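Local coordinates for alpha-aminoadipate/glutamate carrier protein LysW (Sulfolobus tokodaii, PDB 3VPB) that carries covalently attached amino-acid intermediates through lysine and arginine biosynthesis, glutamate on the way to ornithine and alpha-aminoadipate on the way to lysine, at residues Y36-H39 against G40-A43. Residues are numbered along the deposited sequence; the frame is centred on the assembly and turned at random.
Sequences YNDH and GRLA
Gly40 follows His39 as the second corner of the type II' turn that brings Arg41 against Asp38, His39 taking the positive phi of the first corner. Arg41 closes the turn through its N, 3.0 Å from Asp38 O and well above that carbonyl's plane, and returns its own O to Asp38 N in a much straighter bond (2.8 Å, 176°). Its side chain runs beside that of Asp38 on the same face of the sheet. In one of its two modelled conformers the chain, bent at chi3, folds the guanidinium back over Asp38 O, and NH2 makes a long, tentative salt bridge of 3.3 Å to the anti side of Asp38 OD1, the two planes 43° apart. This is a beta hairpin with a two-residue loop between strands 32-38 and 41-46, at the surface of the globular domain and away from the zinc site. The CB atoms of Leu42 and Asn37 point to the other face, while Leu42 CA lies 3.4 Å from Tyr36 O. Ala43 pairs with Tyr36 through both backbone bonds, Ala43 N to Tyr36 O at 2.8 Å and Tyr36 N to Ala43 O at 2.9 Å. With CG between its backbone N and carbonyl carbon (chi1 72°), the tyrosine lays its ring over Ala43, whose CB sits 3.9 Å from the ring centroid in a CH-pi contact. A serine at Tyr36 would probably uncover the Ala43 methyl and deprive Arg45 of its cation-pi partner.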
loop_
_atom_site.group_PDB
_atom_site.type_symbol
_atom_site.label_atom_id
_atom_site.label_comp_id
_atom_site.label_asym_id
_atom_site.label_seq_id
_atom_site.Cartn_x
_atom_site.Cartn_y
_atom_site.Cartn_z
ATOM N N TYR E 36 -22.528 -1.313 -16.841
ATOM C CA TYR E 36 -21.703 -1.200 -18.040
ATOM C C TYR E 36 -22.448 -1.796 -19.229
ATOM O O TYR E 36 -23.455 -2.481 -19.061
ATOM C CB TYR E 36 -20.320 -1.856 -17.841
ATOM C CG TYR E 36 -20.315 -3.369 -17.797
ATOM C CD1 TYR E 36 -19.908 -4.119 -18.910
ATOM C CD2 TYR E 36 -20.692 -4.054 -16.643
ATOM C CE1 TYR E 36 -19.892 -5.517 -18.873
ATOM C CE2 TYR E 36 -20.667 -5.451 -16.592
ATOM C CZ TYR E 36 -20.267 -6.171 -17.714
ATOM O OH TYR E 36 -20.260 -7.541 -17.681
ATOM N N ASN E 37 -21.946 -1.509 -20.425
ATOM C CA ASN E 37 -22.523 -2.039 -21.649
ATOM C C ASN E 37 -21.732 -3.238 -22.159
ATOM O O ASN E 37 -20.509 -3.195 -22.256
ATOM C CB ASN E 37 -22.578 -0.953 -22.721
ATOM C CG ASN E 37 -23.045 -1.487 -24.064
ATOM O OD1 ASN E 37 -24.115 -2.082 -24.173
ATOM N ND2 ASN E 37 -22.234 -1.277 -25.091
ATOM N N ASP E 38 -22.449 -4.314 -22.452
ATOM C CA ASP E 38 -21.865 -5.513 -23.028
ATOM C C ASP E 38 -22.672 -5.787 -24.302
ATOM O O ASP E 38 -23.724 -6.415 -24.238
ATOM C CB ASP E 38 -21.976 -6.653 -22.002
ATOM C CG ASP E 38 -21.049 -7.826 -22.302
ATOM O OD1 ASP E 38 -21.329 -8.585 -23.246
ATOM O OD2 ASP E 38 -20.057 -8.008 -21.567
ATOM N N HIS E 39 -22.195 -5.283 -25.444
ATOM C CA HIS E 39 -22.900 -5.396 -26.735
ATOM C C HIS E 39 -24.224 -4.617 -26.671
ATOM O O HIS E 39 -24.221 -3.404 -26.554
ATOM C CB HIS E 39 -23.139 -6.876 -27.104
ATOM C CG HIS E 39 -23.408 -7.120 -28.563
ATOM N ND1 HIS E 39 -23.099 -8.315 -29.185
ATOM C CD2 HIS E 39 -23.955 -6.331 -29.520
ATOM C CE1 HIS E 39 -23.439 -8.246 -30.461
ATOM N NE2 HIS E 39 -23.966 -7.056 -30.689
ATOM N N GLY E 40 -25.349 -5.324 -26.732
ATOM C CA GLY E 40 -26.657 -4.701 -26.617
ATOM C C GLY E 40 -27.268 -4.854 -25.244
ATOM O O GLY E 40 -28.457 -4.599 -25.077
ATOM N N ARG E 41 -26.445 -5.254 -24.264
ATOM C CA ARG E 41 -26.907 -5.534 -22.904
ATOM C C ARG E 41 -26.337 -4.535 -21.904
ATOM O O ARG E 41 -25.165 -4.160 -21.994
ATOM C CB ARG E 41 -26.463 -6.936 -22.463
ATOM C CG ARG E 41 -27.337 -8.081 -22.912
ATOM C CD ARG E 41 -26.771 -9.421 -22.431
ATOM N NE ARG E 41 -25.420 -9.643 -22.941
ATOM C CZ ARG E 41 -25.140 -9.924 -24.208
ATOM N NH1 ARG E 41 -26.121 -10.021 -25.100
ATOM N NH2 ARG E 41 -23.888 -10.104 -24.589
ATOM N N LEU E 42 -27.163 -4.122 -20.955
ATOM C CA LEU E 42 -26.649 -3.484 -19.775
ATOM C C LEU E 42 -26.294 -4.651 -18.868
ATOM O O LEU E 42 -26.962 -5.680 -18.891
ATOM C CB LEU E 42 -27.706 -2.619 -19.126
ATOM C CG LEU E 42 -27.588 -1.100 -19.169
ATOM C CD1 LEU E 42 -26.937 -0.527 -20.455
ATOM C CD2 LEU E 42 -28.955 -0.476 -18.881
ATOM N N ALA E 43 -25.211 -4.515 -18.118
ATOM C CA ALA E 43 -24.832 -5.555 -17.183
ATOM C C ALA E 43 -24.237 -4.890 -15.946
ATOM O O ALA E 43 -24.012 -3.673 -15.928
ATOM C CB ALA E 43 -23.828 -6.507 -17.832
#